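Local coordinates for FACT complex subunit SPT16 (Ashbya gossypii, PDB 6A8M), which probably acts, as part of the FACT complex, as a histone chaperone that destabilises and restores nucleosomes during transcription elongation, with roles in DNA replication and repair, at residues A[178-183]-A[242-247]. Sequence-based numbering, arbitrary orientation.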
loop_
_atom_site.group_PDB
_atom_site.type_symbol
_atom_site.label_atom_id
_atom_site.label_comp_id
_atom_site.label_asym_id
_atom_site.label_seq_id
_atom_site.Cartn_x
_atom_site.Cartn_y
_atom_site.Cartn_z
ATOM N N ASP A 178 -3.696 -6.881 11.884
ATOM C CA ASP A 178 -3.601 -7.465 13.211
ATOM C C ASP A 178 -2.668 -6.608 14.052
ATOM O O ASP A 178 -2.192 -5.563 13.607
ATOM C CB ASP A 178 -3.180 -8.941 13.141
ATOM C CG ASP A 178 -1.739 -9.168 12.697
ATOM O OD1 ASP A 178 -0.914 -8.244 12.730
ATOM O OD2 ASP A 178 -1.429 -10.334 12.335
ATOM N N GLU A 179 -2.419 -7.046 15.282
ATOM C CA GLU A 179 -1.625 -6.253 16.220
ATOM C C GLU A 179 -0.250 -5.926 15.650
ATOM O O GLU A 179 0.221 -4.778 15.731
ATOM C CB GLU A 179 -1.480 -7.022 17.529
ATOM C CG GLU A 179 -2.064 -6.342 18.726
ATOM C CD GLU A 179 -1.713 -7.078 20.012
ATOM O OE1 GLU A 179 -0.983 -6.503 20.848
ATOM O OE2 GLU A 179 -2.144 -8.243 20.175
ATOM N N LYS A 180 0.420 -6.937 15.092
ATOM C CA LYS A 180 1.770 -6.750 14.577
ATOM C C LYS A 180 1.765 -5.790 13.399
ATOM O O LYS A 180 2.609 -4.888 13.309
ATOM C CB LYS A 180 2.353 -8.106 14.178
ATOM C CG LYS A 180 3.763 -8.042 13.674
ATOM C CD LYS A 180 4.321 -9.430 13.303
ATOM C CE LYS A 180 3.537 -10.102 12.177
ATOM N NZ LYS A 180 4.244 -11.329 11.652
ATOM N N GLU A 181 0.807 -5.966 12.489
ATOM C CA GLU A 181 0.736 -5.111 11.315
ATOM C C GLU A 181 0.485 -3.670 11.705
ATOM O O GLU A 181 1.031 -2.751 11.082
ATOM C CB GLU A 181 -0.373 -5.602 10.398
ATOM C CG GLU A 181 -0.121 -7.014 9.867
ATOM C CD GLU A 181 -1.242 -7.504 8.964
ATOM O OE1 GLU A 181 -1.006 -7.692 7.758
ATOM O OE2 GLU A 181 -2.364 -7.685 9.456
ATOM N N GLN A 182 -0.387 -3.447 12.695
ATOM C CA GLN A 182 -0.643 -2.078 13.120
ATOM C C GLN A 182 0.638 -1.434 13.667
ATOM O O GLN A 182 0.898 -0.257 13.402
ATOM C CB GLN A 182 -1.780 -2.047 14.141
ATOM C CG GLN A 182 -3.153 -2.438 13.538
ATOM C CD GLN A 182 -4.275 -2.167 14.500
ATOM O OE1 GLN A 182 -4.211 -1.216 15.285
ATOM N NE2 GLN A 182 -5.330 -2.980 14.436
ATOM N N ALA A 183 1.485 -2.217 14.346
ATOM C CA ALA A 183 2.759 -1.687 14.825
ATOM C C ALA A 183 3.662 -1.312 13.654
ATOM O O ALA A 183 4.249 -0.225 13.637
ATOM C CB ALA A 183 3.448 -2.704 15.740
ATOM N N LEU A 242 7.799 1.646 18.890
ATOM C CA LEU A 242 6.611 1.425 18.087
ATOM C C LEU A 242 6.595 0.056 17.414
ATOM O O LEU A 242 5.555 -0.341 16.878
ATOM C CB LEU A 242 6.498 2.523 17.028
ATOM C CG LEU A 242 6.542 3.977 17.512
ATOM C CD1 LEU A 242 6.685 4.964 16.332
ATOM C CD2 LEU A 242 5.335 4.340 18.375
ATOM N N CYS A 243 7.714 -0.665 17.418
ATOM C CA CYS A 243 7.743 -2.007 16.868
ATOM C C CYS A 243 7.018 -2.968 17.804
ATOM O O CYS A 243 6.795 -2.657 18.973
ATOM C CB CYS A 243 9.185 -2.471 16.666
ATOM S SG CYS A 243 10.076 -1.549 15.399
ATOM N N PRO A 244 6.643 -4.148 17.313
ATOM C CA PRO A 244 5.981 -5.122 18.185
ATOM C C PRO A 244 6.849 -5.531 19.365
ATOM O O PRO A 244 8.066 -5.322 19.392
ATOM C CB PRO A 244 5.717 -6.315 17.253
ATOM C CG PRO A 244 5.682 -5.750 15.913
ATOM C CD PRO A 244 6.655 -4.594 15.912
ATOM N N LYS A 245 6.190 -6.124 20.363
ATOM C CA LYS A 245 6.895 -6.658 21.521
ATOM C C LYS A 245 7.950 -7.664 21.079
ATOM O O LYS A 245 7.683 -8.534 20.244
ATOM C CB LYS A 245 5.912 -7.316 22.488
ATOM N N GLY A 246 9.157 -7.524 21.622
ATOM C CA GLY A 246 10.264 -8.393 21.276
ATOM C C GLY A 246 10.996 -8.037 19.997
ATOM O O GLY A 246 11.933 -8.754 19.623
ATOM N N GLU A 247 10.597 -6.969 19.310
ATOM C CA GLU A 247 11.223 -6.534 18.067
ATOM C C GLU A 247 11.857 -5.164 18.238
ATOM O O GLU A 247 11.336 -4.311 18.959
ATOM C CB GLU A 247 10.199 -6.436 16.917
ATOM C CG GLU A 247 9.820 -7.740 16.277
ATOM C CD GLU A 247 9.067 -7.542 14.964
ATOM O OE1 GLU A 247 9.497 -6.719 14.123
ATOM O OE2 GLU A 247 8.044 -8.214 14.773
#
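The ring of Pro244 takes the methyl of Ala183 over one face. Ala183 CB lies 3.7 Å from Pro244 CD. The Lys180 chain meets the edge of the same ring, Lys180 CG being 3.7 Å from Pro244 CG. Lys180 stands there because CG is anti to the backbone N (chi1 -178°). The chain then bends at chi3 (62°) and carries the amine away from the proline. Its NZ makes a salt bridge with Asp8.

The carboxylate of Glu247 adds only a loose touch, with OE2 4.2 Å from Lys180 CD. The two chains cross at about a right angle. Their charged ends stay apart, Lys180 NZ lying 5.8 Å from Glu247 OE2. Glu247 is held elsewhere: OE2 hydrogen-bonds Tyr184 and OE1 pairs with Lys296. Ala183 CB also rests against the backbone, 3.4 Å from Leu242 O.

Asp178 and Glu181 close the helix start as a capping box. Glu181 N gives a nearly straight bond (170°) to Asp178 OD1, and Asp178 N returns one to Glu181 OE2. In the loop, Pro244 to Glu247 form a type II turn. Glu247 N bonds back to Pro244 O, and both side chains set out toward the helix.

Segment 242-247, from the M24 metallopeptidase-like part, thus packs on the first turn of helix 179-208. Through Asp8 and Arg15, Lys180 and Asp178 tie that turn to the N-terminal lobe, at helix 9-22.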